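Local coordinates for adhesion and penetration protein autotransporter (PDB 3SYJ), which is a probable serine protease that promotes adherence to and invasion of host cells, and whose self-associating passenger domain drives bacterial aggregation, at residues L412-K417 and G429-E434; V458-D463 and H485-K490; V125-P130 and H401-K406. All coordinates share one frame; numbering follows the deposited sequence.

Contact 1 (L412-K417 and G429-E434)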
loop_
_atom_site.group_PDB
_atom_site.type_symbol
_atom_site.label_atom_id
_atom_site.label_comp_id
_atom_site.label_asym_id
_atom_site.label_seq_id
_atom_site.Cartn_x
_atom_site.Cartn_y
_atom_site.Cartn_z
ATOM N N LEU A 412 -21.066 35.965 35.745
ATOM C CA LEU A 412 -20.610 36.594 36.974
ATOM C C LEU A 412 -19.096 36.585 36.895
ATOM O O LEU A 412 -18.477 35.535 37.020
ATOM C CB LEU A 412 -21.024 35.761 38.186
ATOM C CG LEU A 412 -21.496 36.415 39.485
ATOM C CD1 LEU A 412 -20.806 35.767 40.684
ATOM C CD2 LEU A 412 -21.274 37.904 39.494
ATOM N N HIS A 413 -18.497 37.744 36.667
ATOM C CA HIS A 413 -17.048 37.834 36.575
ATOM C C HIS A 413 -16.484 38.192 37.951
ATOM O O HIS A 413 -16.486 39.350 38.345
ATOM C CB HIS A 413 -16.665 38.869 35.506
ATOM C CG HIS A 413 -15.192 39.061 35.330
ATOM N ND1 HIS A 413 -14.260 38.161 35.798
ATOM C CD2 HIS A 413 -14.489 40.035 34.704
ATOM C CE1 HIS A 413 -13.047 38.582 35.488
ATOM N NE2 HIS A 413 -13.158 39.718 34.824
ATOM N N VAL A 414 -16.025 37.188 38.687
ATOM C CA VAL A 414 -15.518 37.401 40.044
ATOM C C VAL A 414 -14.124 38.019 40.030
ATOM O O VAL A 414 -13.183 37.457 39.458
ATOM C CB VAL A 414 -15.477 36.085 40.840
ATOM C CG1 VAL A 414 -14.879 36.302 42.234
ATOM C CG2 VAL A 414 -16.866 35.506 40.936
ATOM N N GLN A 415 -13.994 39.174 40.673
ATOM C CA GLN A 415 -12.757 39.937 40.605
ATOM C C GLN A 415 -12.506 40.721 41.893
ATOM O O GLN A 415 -12.003 41.845 41.853
ATOM C CB GLN A 415 -12.819 40.896 39.412
ATOM C CG GLN A 415 -11.513 41.074 38.668
ATOM C CD GLN A 415 -11.678 41.935 37.426
ATOM O OE1 GLN A 415 -11.170 41.604 36.352
ATOM N NE2 GLN A 415 -12.401 43.042 37.566
ATOM N N ALA A 416 -12.858 40.138 43.033
ATOM C CA ALA A 416 -12.612 40.793 44.312
ATOM C C ALA A 416 -11.153 40.615 44.752
ATOM O O ALA A 416 -10.372 39.934 44.082
ATOM C CB ALA A 416 -13.562 40.250 45.369
ATOM N N LYS A 417 -10.788 41.220 45.879
ATOM C CA LYS A 417 -9.400 41.200 46.330
ATOM C C LYS A 417 -9.176 40.343 47.554
ATOM O O LYS A 417 -9.952 40.385 48.511
ATOM C CB LYS A 417 -8.885 42.619 46.617
ATOM C CG LYS A 417 -8.404 43.369 45.374
ATOM C CD LYS A 417 -7.812 44.738 45.715
ATOM C CE LYS A 417 -6.538 44.617 46.544
ATOM N NZ LYS A 417 -5.847 45.936 46.710
ATOM N N GLY A 429 -25.507 29.458 33.912
ATOM C CA GLY A 429 -24.710 30.505 33.296
ATOM C C GLY A 429 -23.220 30.316 33.509
ATOM O O GLY A 429 -22.732 29.189 33.573
ATOM N N LYS A 430 -22.492 31.422 33.605
ATOM C CA LYS A 430 -21.041 31.363 33.715
ATOM C C LYS A 430 -20.494 32.203 34.857
ATOM O O LYS A 430 -20.949 33.312 35.110
ATOM C CB LYS A 430 -20.372 31.790 32.411
ATOM C CG LYS A 430 -18.885 31.485 32.373
ATOM C CD LYS A 430 -18.143 32.379 31.390
ATOM C CE LYS A 430 -18.475 32.035 29.952
ATOM N NZ LYS A 430 -17.803 32.998 29.034
ATOM N N VAL A 431 -19.515 31.644 35.552
ATOM C CA VAL A 431 -18.776 32.361 36.568
ATOM C C VAL A 431 -17.342 32.327 36.094
ATOM O O VAL A 431 -16.787 31.250 35.856
ATOM C CB VAL A 431 -18.850 31.648 37.920
ATOM C CG1 VAL A 431 -17.773 32.165 38.859
ATOM C CG2 VAL A 431 -20.244 31.794 38.532
ATOM N N ILE A 432 -16.754 33.506 35.923
ATOM C CA ILE A 432 -15.343 33.621 35.578
ATOM C C ILE A 432 -14.570 33.940 36.849
ATOM O O ILE A 432 -14.928 34.862 37.580
ATOM C CB ILE A 432 -15.109 34.742 34.543
ATOM C CG1 ILE A 432 -15.896 34.454 33.260
ATOM C CG2 ILE A 432 -13.637 34.891 34.251
ATOM C CD1 ILE A 432 -15.861 35.590 32.246
ATOM N N LEU A 433 -13.525 33.168 37.121
ATOM C CA LEU A 433 -12.710 33.383 38.309
ATOM C C LEU A 433 -11.488 34.218 37.986
ATOM O O LEU A 433 -10.603 33.777 37.253
ATOM C CB LEU A 433 -12.254 32.054 38.902
ATOM C CG LEU A 433 -13.360 31.055 39.238
ATOM C CD1 LEU A 433 -12.745 29.776 39.783
ATOM C CD2 LEU A 433 -14.331 31.680 40.239
ATOM N N GLU A 434 -11.443 35.425 38.541
ATOM C CA GLU A 434 -10.255 36.264 38.437
ATOM C C GLU A 434 -10.018 37.101 39.697
ATOM O O GLU A 434 -9.827 38.313 39.604
ATOM C CB GLU A 434 -10.334 37.175 37.197
ATOM C CG GLU A 434 -8.959 37.507 36.608
ATOM C CD GLU A 434 -9.002 38.496 35.456
ATOM O OE1 GLU A 434 -10.100 38.787 34.939
ATOM O OE2 GLU A 434 -7.921 38.985 35.065
#

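Contact 2 (V458-D463 and H485-K490)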
loop_
_atom_site.group_PDB
_atom_site.type_symbol
_atom_site.label_atom_id
_atom_site.label_comp_id
_atom_site.label_asym_id
_atom_site.label_seq_id
_atom_site.Cartn_x
_atom_site.Cartn_y
_atom_site.Cartn_z
ATOM N N VAL A 458 -17.786 27.141 35.000
ATOM C CA VAL A 458 -16.761 27.903 35.684
ATOM C C VAL A 458 -15.595 28.055 34.727
ATOM O O VAL A 458 -15.074 27.065 34.224
ATOM C CB VAL A 458 -16.287 27.201 36.968
ATOM C CG1 VAL A 458 -14.968 27.778 37.427
ATOM C CG2 VAL A 458 -17.351 27.312 38.066
ATOM N N GLN A 459 -15.205 29.299 34.469
ATOM C CA GLN A 459 -14.124 29.611 33.538
ATOM C C GLN A 459 -12.954 30.239 34.298
ATOM O O GLN A 459 -13.145 31.153 35.106
ATOM C CB GLN A 459 -14.632 30.564 32.451
ATOM C CG GLN A 459 -13.566 31.147 31.531
ATOM C CD GLN A 459 -14.149 32.171 30.573
ATOM O OE1 GLN A 459 -15.170 31.927 29.936
ATOM N NE2 GLN A 459 -13.505 33.331 30.474
ATOM N N LEU A 460 -11.750 29.738 34.048
ATOM C CA LEU A 460 -10.564 30.215 34.753
ATOM C C LEU A 460 -9.873 31.329 33.970
ATOM O O LEU A 460 -9.448 31.128 32.830
ATOM C CB LEU A 460 -9.577 29.063 34.986
ATOM C CG LEU A 460 -10.123 27.787 35.633
ATOM C CD1 LEU A 460 -8.992 26.802 35.945
ATOM C CD2 LEU A 460 -10.906 28.125 36.889
ATOM N N ASN A 461 -9.755 32.498 34.587
ATOM C CA ASN A 461 -9.009 33.592 33.981
ATOM C C ASN A 461 -7.713 33.895 34.719
ATOM O O ASN A 461 -7.128 34.952 34.532
ATOM C CB ASN A 461 -9.868 34.852 33.873
ATOM C CG ASN A 461 -10.696 34.884 32.602
ATOM O OD1 ASN A 461 -11.086 35.949 32.135
ATOM N ND2 ASN A 461 -10.959 33.713 32.031
ATOM N N ASP A 462 -7.264 32.955 35.546
ATOM C CA ASP A 462 -6.029 33.127 36.309
ATOM C C ASP A 462 -5.646 31.824 36.997
ATOM O O ASP A 462 -6.446 30.883 37.056
ATOM C CB ASP A 462 -6.189 34.250 37.341
ATOM C CG ASP A 462 -4.856 34.701 37.946
ATOM O OD1 ASP A 462 -3.780 34.315 37.438
ATOM O OD2 ASP A 462 -4.888 35.454 38.944
ATOM N N ASP A 463 -4.420 31.763 37.508
ATOM C CA ASP A 463 -3.968 30.599 38.257
ATOM C C ASP A 463 -4.237 30.777 39.746
ATOM O O ASP A 463 -4.540 31.878 40.212
ATOM C CB ASP A 463 -2.482 30.333 38.028
ATOM C CG ASP A 463 -2.148 30.116 36.569
ATOM O OD1 ASP A 463 -2.866 29.350 35.892
ATOM O OD2 ASP A 463 -1.161 30.710 36.090
ATOM N N HIS A 485 -5.561 27.165 31.096
ATOM C CA HIS A 485 -4.819 27.028 32.345
ATOM C C HIS A 485 -4.637 25.560 32.702
ATOM O O HIS A 485 -5.293 24.691 32.137
ATOM C CB HIS A 485 -5.544 27.756 33.475
ATOM C CG HIS A 485 -5.520 29.247 33.347
ATOM N ND1 HIS A 485 -6.448 29.947 32.605
ATOM C CD2 HIS A 485 -4.678 30.172 33.867
ATOM C CE1 HIS A 485 -6.178 31.239 32.674
ATOM N NE2 HIS A 485 -5.111 31.402 33.435
ATOM N N SER A 486 -3.751 25.278 33.646
ATOM C CA SER A 486 -3.532 23.899 34.048
ATOM C C SER A 486 -3.823 23.690 35.523
ATOM O O SER A 486 -3.654 24.600 36.333
ATOM C CB SER A 486 -2.114 23.458 33.700
ATOM O OG SER A 486 -1.972 23.353 32.294
ATOM N N LEU A 487 -4.283 22.489 35.856
ATOM C CA LEU A 487 -4.626 22.146 37.227
ATOM C C LEU A 487 -4.098 20.766 37.555
ATOM O O LEU A 487 -3.960 19.921 36.671
ATOM C CB LEU A 487 -6.141 22.142 37.417
ATOM C CG LEU A 487 -6.901 23.442 37.181
ATOM C CD1 LEU A 487 -8.402 23.184 37.184
ATOM C CD2 LEU A 487 -6.520 24.466 38.242
ATOM N N THR A 488 -3.795 20.548 38.828
ATOM C CA THR A 488 -3.525 19.214 39.336
ATOM C C THR A 488 -4.581 18.877 40.375
ATOM O O THR A 488 -4.918 19.715 41.215
ATOM C CB THR A 488 -2.155 19.133 40.021
ATOM O OG1 THR A 488 -1.129 19.384 39.061
ATOM C CG2 THR A 488 -1.945 17.756 40.622
ATOM N N PHE A 489 -5.102 17.655 40.311
ATOM C CA PHE A 489 -5.998 17.135 41.342
ATOM C C PHE A 489 -5.374 15.919 42.021
ATOM O O PHE A 489 -4.597 15.180 41.407
ATOM C CB PHE A 489 -7.323 16.678 40.736
ATOM C CG PHE A 489 -8.177 17.786 40.185
ATOM C CD1 PHE A 489 -9.224 18.300 40.930
ATOM C CD2 PHE A 489 -7.974 18.270 38.910
ATOM C CE1 PHE A 489 -10.033 19.301 40.424
ATOM C CE2 PHE A 489 -8.780 19.272 38.391
ATOM C CZ PHE A 489 -9.811 19.786 39.148
ATOM N N LYS A 490 -5.719 15.704 43.286
ATOM C CA LYS A 490 -5.454 14.420 43.922
ATOM C C LYS A 490 -6.574 13.475 43.502
ATOM O O LYS A 490 -6.330 12.466 42.843
ATOM C CB LYS A 490 -5.392 14.575 45.436
ATOM C CG LYS A 490 -4.219 15.422 45.887
ATOM C CD LYS A 490 -4.323 15.789 47.355
ATOM C CE LYS A 490 -3.303 16.854 47.725
ATOM N NZ LYS A 490 -3.741 17.623 48.922
HETATM O O HOH W 1 -4.085 27.330 36.852
HETATM O O HOH W 2 -1.993 27.516 34.539
#

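Contact 3 (V125-P130 and H401-K406)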
loop_
_atom_site.group_PDB
_atom_site.type_symbol
_atom_site.label_atom_id
_atom_site.label_comp_id
_atom_site.label_asym_id
_atom_site.label_seq_id
_atom_site.Cartn_x
_atom_site.Cartn_y
_atom_site.Cartn_z
ATOM N N VAL A 125 -32.109 28.260 44.832
ATOM C CA VAL A 125 -31.778 26.860 44.584
ATOM C C VAL A 125 -31.046 26.708 43.256
ATOM O O VAL A 125 -31.523 27.171 42.227
ATOM C CB VAL A 125 -33.037 25.959 44.592
ATOM C CG1 VAL A 125 -32.676 24.530 44.155
ATOM C CG2 VAL A 125 -33.705 25.976 45.967
ATOM N N THR A 126 -29.892 26.052 43.283
ATOM C CA THR A 126 -29.041 25.951 42.100
ATOM C C THR A 126 -29.128 24.592 41.397
ATOM O O THR A 126 -28.801 24.477 40.218
ATOM C CB THR A 126 -27.568 26.176 42.476
ATOM O OG1 THR A 126 -27.205 25.259 43.520
ATOM C CG2 THR A 126 -27.337 27.627 42.951
ATOM N N GLU A 127 -29.556 23.560 42.121
ATOM C CA GLU A 127 -29.468 22.182 41.625
ATOM C C GLU A 127 -30.494 21.839 40.549
ATOM O O GLU A 127 -30.312 20.884 39.799
ATOM C CB GLU A 127 -29.581 21.181 42.785
ATOM C CG GLU A 127 -28.359 21.102 43.707
ATOM C CD GLU A 127 -28.285 22.246 44.709
ATOM O OE1 GLU A 127 -29.254 23.027 44.787
ATOM O OE2 GLU A 127 -27.249 22.363 45.415
ATOM N N ALA A 128 -31.567 22.617 40.475
ATOM C CA ALA A 128 -32.659 22.334 39.549
ATOM C C ALA A 128 -33.419 23.600 39.162
ATOM O O ALA A 128 -33.524 24.545 39.954
ATOM C CB ALA A 128 -33.622 21.318 40.169
ATOM N N ALA A 129 -33.957 23.609 37.948
ATOM C CA ALA A 129 -34.779 24.710 37.479
ATOM C C ALA A 129 -36.173 24.541 38.054
ATOM O O ALA A 129 -36.720 23.445 38.032
ATOM C CB ALA A 129 -34.836 24.709 35.961
ATOM N N PRO A 130 -36.756 25.623 38.581
ATOM C CA PRO A 130 -38.115 25.533 39.127
ATOM C C PRO A 130 -39.098 25.074 38.061
ATOM O O PRO A 130 -38.791 25.136 36.867
ATOM C CB PRO A 130 -38.434 26.977 39.530
ATOM C CG PRO A 130 -37.102 27.632 39.706
ATOM C CD PRO A 130 -36.190 26.974 38.709
ATOM N N HIS A 401 -18.284 30.603 55.843
ATOM C CA HIS A 401 -19.386 29.670 56.123
ATOM C C HIS A 401 -20.680 30.016 55.391
ATOM O O HIS A 401 -21.750 29.514 55.737
ATOM C CB HIS A 401 -19.647 29.536 57.632
ATOM C CG HIS A 401 -18.461 29.049 58.406
ATOM N ND1 HIS A 401 -17.987 29.694 59.530
ATOM C CD2 HIS A 401 -17.633 27.998 58.199
ATOM C CE1 HIS A 401 -16.928 29.052 59.989
ATOM N NE2 HIS A 401 -16.689 28.021 59.198
ATOM N N ASP A 402 -20.585 30.883 54.390
ATOM C CA ASP A 402 -21.742 31.218 53.576
ATOM C C ASP A 402 -21.529 30.801 52.126
ATOM O O ASP A 402 -20.457 31.016 51.561
ATOM C CB ASP A 402 -22.056 32.710 53.647
ATOM C CG ASP A 402 -23.191 33.105 52.718
ATOM O OD1 ASP A 402 -24.358 33.112 53.171
ATOM O OD2 ASP A 402 -22.920 33.385 51.531
ATOM N N ARG A 403 -22.559 30.204 51.532
ATOM C CA ARG A 403 -22.519 29.779 50.141
ATOM C C ARG A 403 -23.274 30.777 49.270
ATOM O O ARG A 403 -24.418 31.134 49.565
ATOM C CB ARG A 403 -23.155 28.394 49.995
ATOM C CG ARG A 403 -22.650 27.575 48.823
ATOM C CD ARG A 403 -23.505 26.329 48.636
ATOM N NE ARG A 403 -24.796 26.687 48.069
ATOM C CZ ARG A 403 -25.621 25.832 47.475
ATOM N NH1 ARG A 403 -25.304 24.544 47.377
ATOM N NH2 ARG A 403 -26.766 26.274 46.973
ATOM N N LEU A 404 -22.635 31.226 48.196
ATOM C CA LEU A 404 -23.290 32.102 47.239
ATOM C C LEU A 404 -23.932 31.250 46.147
ATOM O O LEU A 404 -23.298 30.337 45.619
ATOM C CB LEU A 404 -22.289 33.111 46.647
ATOM C CG LEU A 404 -22.831 34.182 45.688
ATOM C CD1 LEU A 404 -22.015 35.476 45.750
ATOM C CD2 LEU A 404 -22.922 33.676 44.244
ATOM N N SER A 405 -25.194 31.544 45.835
ATOM C CA SER A 405 -25.929 30.866 44.770
ATOM C C SER A 405 -25.938 31.692 43.487
ATOM O O SER A 405 -26.453 32.816 43.462
ATOM C CB SER A 405 -27.375 30.627 45.203
ATOM O OG SER A 405 -27.451 29.696 46.265
ATOM N N LYS A 406 -25.378 31.134 42.422
ATOM C CA LYS A 406 -25.338 31.825 41.137
ATOM C C LYS A 406 -26.264 31.155 40.142
ATOM O O LYS A 406 -26.080 29.988 39.800
ATOM C CB LYS A 406 -23.909 31.876 40.576
ATOM C CG LYS A 406 -23.830 32.020 39.044
ATOM C CD LYS A 406 -23.957 33.468 38.600
ATOM C CE LYS A 406 -23.930 33.618 37.076
ATOM N NZ LYS A 406 -25.174 33.136 36.422
#

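Contact 1 (L412-K417 and G429-E434)
Leu-412 to Val-414 lies directly beside Val-431 to Leu-433, forming one parallel rung-to-rung step of the beta-helix in the Hap passenger domain. The evidence is a 4.6 Å axis separation with the N-to-C directions only 16° apart, and a ladder of four backbone bonds: Leu-412 N to Lys-430 O, Ile-432 N to Leu-412 O, Val-414 N to Ile-432 O, and Glu-434 N to Val-414 O at 2.8 Å. Just past the strand end, the side chain of Glu-434 runs to His-413. Its CB packs 3.5 Å from His-413 CE1 and stays close to the Val-414 carbonyl oxygen. Beyond CG the chain runs extended, chi2 -175°, which brings CD to 4.0 Å from His-413 CE1. At the tip, OE1 arrives at the edge of the imidazole and near its plane, 3.0 Å from CE1; carboxylate and ring are nearly coplanar, 21° apart. CG of His-413 is anti to the backbone N, a torsion that brings ND1 alongside the neighbouring strand, 3.7 Å from Ile-432 CG2. His-413 and Ile-432 share the partly exposed face, whereas Leu-412, Val-414, Val-431 and Leu-433 form the buried one. Leu-412 also packs on Trp-394, and His-413 continues the backbone ladder to strand 391-394. On the buried side, Val-414 CG2 meets Val-431 CG1 at 4.0 Å.

Contact 2 (V458-D463 and H485-K490)
At a corner between successive faces of the beta-helix, His-485 folds back over the turn that leaves strand 455-460, covering the backbone from Leu-460 to Asp-462. Of the residues in the two segments, it has the most surface covered by the other, followed by Leu-460. With CG anti to its own carbonyl carbon, chi1 -70°, the imidazole lies across the turn, and Asp-462 O sits 3.7 Å above one ring face, offset toward the rim. Two nitrogens come near backbone polar atoms without bonding to them: ND1 is 3.2 Å from Leu-460 O and NE2 is 3.4 Å from Asp-462 N, both at poor angles. ND1 is instead hydrogen-bonded to Leu-482 O, and more weakly to Asn-483 O, which probably helps set the turn of the ring. Two waters lie between Asp-463 and Ser-486: one donates to Ser-486 O at 2.8 Å, the other accepts from Ser-486 N at 3.0 Å. Their distances to Asp-463 OD1 are short enough to make that half of the bridge doubtful. Deeper in, Leu-460 and Leu-487 reach toward each other tip to tip, CD1 to CD1 at 3.9 Å. Strand 478-481 pairs in parallel with 455-460, which in turn pairs with 430-433, while strand 487-489 belongs to another face and pairs with 510-514.

Contact 3 (V125-P130 and H401-K406)
Glu-127 and Arg-403 supply the charged part of this contact between a loop of the S6 peptidase region and the beta-helix. Their side chains come from opposite directions, and OE2 of Glu-127 meets NH1 of Arg-403 at 3.5 Å, a long salt bridge. The carboxylate oxygen lies at the guanidinium edge, in its plane, and the two flat groups are turned 26° apart. A bend in the Arg-403 chain, chi3 74°, brings its end across to the glutamate. Tyr-96 OH joins the pair from outside by hydrogen bonds to Glu-127 OE1 and Arg-403 NH2, and Phe-94 makes a cation-pi contact with the same arginine.

The hydroxyls find their hydrogen-bond partners just outside the two segments. Thr-126 OG1 lies 3.6 Å from Arg-403 NH2, oblique to the guanidinium, and is hydrogen-bonded to Ser-425 OG; Ser-405 OG is bonded to Phe-124 O, just before Val-125.

Van der Waals packing is carried by the methyl of Thr-126. CG2 stands anti to the carbonyl carbon, where it rests 3.8 Å from Ser-405 CB and 3.9 Å from Ser-405 OG. The same methyl is 4.1 Å from the backbone N of Lys-406.

Strand 403-407 lies between 384-386 and 423-427 in a parallel face of the beta-helix, and the loop that follows strand 120-121 packs onto that face, Thr-126 and Glu-127 also touching Val-452 of strand 449-452.

From the N terminus, the chain first passes through the 125-130 loop of the peptidase region and meets it again at 401-406, so contact 3 closes an excursion of 270 residues and ties that region to the beta-helix. Contact 1 then closes a short loop of 11 residues, and contact 2 one of 21; the three follow in series, neither nesting nor crossing. Contact 2 joins the face of contact 1 through strand 455-460, next to 430-433, with Val-431 O 2.9 Å from Gln-459 N. Lys-406 of contact 3 packs against Leu-412 and Val-431 of contact 1, whereas contacts 2 and 3 stay about 8 Å apart at their nearest atoms.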